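Putative sugar ABC transporter (Yersinia enterocolitica subsp. enterocolitica 8081, PDB 5ULB) binds a selenium analogue of methylthioribose and is probably the solute-binding component of an ABC importer for methylthioribose or related sugars. Local coordinates at residues A[48-53]-A[268-273]. Numbering follows the deposited sequence.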
loop_
_atom_site.group_PDB
_atom_site.type_symbol
_atom_site.label_atom_id
_atom_site.label_comp_id
_atom_site.label_asym_id
_atom_site.label_seq_id
_atom_site.Cartn_x
_atom_site.Cartn_y
_atom_site.Cartn_z
ATOM N N LEU A 48 15.391 -10.843 11.333
ATOM C CA LEU A 48 15.027 -12.083 12.058
ATOM C C LEU A 48 15.791 -13.292 11.588
ATOM O O LEU A 48 15.670 -14.369 12.097
ATOM C CB LEU A 48 13.592 -12.376 11.947
ATOM C CG LEU A 48 12.647 -11.298 12.529
ATOM C CD1 LEU A 48 11.206 -11.819 12.579
ATOM C CD2 LEU A 48 13.016 -10.959 13.965
ATOM N N GLY A 49 16.664 -13.122 10.606
ATOM C CA GLY A 49 17.464 -14.228 10.021
ATOM C C GLY A 49 16.764 -15.065 9.008
ATOM O O GLY A 49 17.256 -16.154 8.708
ATOM N N PHE A 50 15.645 -14.601 8.489
ATOM C CA PHE A 50 14.853 -15.337 7.512
ATOM C C PHE A 50 15.323 -15.088 6.101
ATOM O O PHE A 50 15.820 -13.998 5.792
ATOM C CB PHE A 50 13.397 -14.931 7.597
ATOM C CG PHE A 50 12.654 -15.274 8.877
ATOM C CD1 PHE A 50 13.197 -15.895 9.941
ATOM C CD2 PHE A 50 11.328 -14.895 8.964
ATOM C CE1 PHE A 50 12.409 -16.175 11.095
ATOM C CE2 PHE A 50 10.570 -15.128 10.063
ATOM C CZ PHE A 50 11.070 -15.775 11.144
ATOM N N LYS A 51 15.215 -16.078 5.236
ATOM C CA LYS A 51 15.404 -15.860 3.775
ATOM C C LYS A 51 14.045 -15.398 3.260
ATOM O O LYS A 51 13.032 -16.028 3.517
ATOM C CB LYS A 51 15.800 -17.152 3.149
ATOM C CG LYS A 51 15.928 -17.113 1.631
ATOM C CD LYS A 51 16.566 -18.344 1.030
ATOM C CE LYS A 51 16.691 -18.429 -0.490
ATOM N NZ LYS A 51 17.058 -17.226 -1.172
ATOM N N VAL A 52 14.006 -14.307 2.518
ATOM C CA VAL A 52 12.777 -13.740 1.977
ATOM C C VAL A 52 12.962 -13.708 0.437
ATOM O O VAL A 52 13.839 -13.005 -0.059
ATOM C CB VAL A 52 12.497 -12.348 2.476
ATOM C CG1 VAL A 52 11.262 -11.749 1.790
ATOM C CG2 VAL A 52 12.345 -12.357 3.986
ATOM N N ASP A 53 12.086 -14.415 -0.255
ATOM C CA ASP A 53 12.061 -14.475 -1.702
ATOM C C ASP A 53 10.819 -13.726 -2.175
ATOM O O ASP A 53 9.719 -14.118 -1.801
ATOM C CB ASP A 53 12.022 -15.938 -2.202
ATOM C CG ASP A 53 13.308 -16.719 -1.944
ATOM O OD1 ASP A 53 14.360 -16.107 -1.742
ATOM O OD2 ASP A 53 13.233 -17.988 -2.012
ATOM N N VAL A 268 5.133 -5.541 9.197
ATOM C CA VAL A 268 4.155 -6.160 10.068
ATOM C C VAL A 268 3.695 -7.478 9.523
ATOM O O VAL A 268 3.430 -8.405 10.331
ATOM C CB VAL A 268 3.063 -5.127 10.350
ATOM C CG1 VAL A 268 1.806 -5.780 10.868
ATOM C CG2 VAL A 268 3.587 -4.027 11.279
ATOM N N ASN A 269 3.448 -7.571 8.218
ATOM C CA ASN A 269 3.104 -8.910 7.689
ATOM C C ASN A 269 4.177 -9.940 7.963
ATOM O O ASN A 269 3.819 -11.084 8.268
ATOM C CB ASN A 269 2.739 -8.774 6.185
ATOM C CG ASN A 269 1.293 -8.313 5.995
ATOM O OD1 ASN A 269 0.397 -9.197 5.934
ATOM N ND2 ASN A 269 0.999 -7.013 5.968
ATOM N N LEU A 270 5.425 -9.581 7.894
ATOM C CA LEU A 270 6.502 -10.510 8.269
ATOM C C LEU A 270 6.392 -10.877 9.730
ATOM O O LEU A 270 6.561 -12.027 10.084
ATOM C CB LEU A 270 7.869 -9.907 7.827
ATOM C CG LEU A 270 9.048 -10.839 7.833
ATOM C CD1 LEU A 270 9.599 -11.118 9.215
ATOM C CD2 LEU A 270 8.879 -12.058 7.017
ATOM N N ARG A 271 6.237 -9.866 10.609
ATOM C CA ARG A 271 6.110 -10.135 12.050
ATOM C C ARG A 271 5.001 -11.161 12.312
ATOM O O ARG A 271 5.126 -12.069 13.146
ATOM C CB ARG A 271 5.801 -8.848 12.834
ATOM C CG ARG A 271 6.876 -7.833 12.801
ATOM C CD ARG A 271 6.427 -6.609 13.616
ATOM N NE ARG A 271 7.317 -5.481 13.407
ATOM C CZ ARG A 271 7.094 -4.251 13.865
ATOM N NH1 ARG A 271 6.023 -3.990 14.555
ATOM N NH2 ARG A 271 7.950 -3.300 13.648
ATOM N N LEU A 272 3.851 -10.993 11.645
ATOM C CA LEU A 272 2.737 -11.916 11.789
ATOM C C LEU A 272 3.084 -13.353 11.400
ATOM O O LEU A 272 2.776 -14.265 12.104
ATOM C CB LEU A 272 1.491 -11.399 11.036
ATOM C CG LEU A 272 0.813 -10.177 11.687
ATOM C CD1 LEU A 272 -0.036 -9.449 10.656
ATOM C CD2 LEU A 272 -0.044 -10.687 12.830
ATOM N N VAL A 273 3.759 -13.479 10.236
ATOM C CA VAL A 273 4.211 -14.827 9.848
ATOM C C VAL A 273 5.214 -15.404 10.787
ATOM O O VAL A 273 5.158 -16.589 11.113
ATOM C CB VAL A 273 4.694 -14.778 8.399
ATOM C CG1 VAL A 273 5.359 -16.071 8.000
ATOM C CG2 VAL A 273 3.568 -14.524 7.478
#
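Leu48, Phe50 and Leu270 form a small, purely apolar, buried contact where the turn leading from helix 32-48 into edge strand 51-56 packs against helix 262-278, which lies over the sheet. Leu270 reaches across with a single methyl, CD1, which sits 3.8 Å from Leu48 CD1 and 4.2 Å from Phe50 CD2. With CG anti to the backbone N (chi1 -166°) and chi2 at -77°, CD1 is the methyl that meets both partners. The two leucine side chains run antiparallel and touch through their CD1 methyls, whereas the phenyl ring meets the methyl obliquely. Leu48 also braces that ring from within its own segment: its CB covers the middle of one face of the Phe50 ring, 4.0 Å from the plane, an aliphatic contact of the CH-pi type. The two residues flank Gly49, which, with positive phi (81°), ends helix 32-48 in a Schellman motif; the chain enters strand 51-56 after Phe50. Helix, turn and parallel edge strand belong to the alternating alpha/beta architecture of periplasmic binding proteins, in which strand 51-56 pairs with 21-26. From that neighbouring strand Ile22 touches both Phe50 and Leu270, and Phe328 and Leu331 of the C-terminal helix 327-335 pack on Leu48. Arg271, whose CB points away from 48-53, ties helix 262-278 by a salt bridge to Glu44 of helix 32-48.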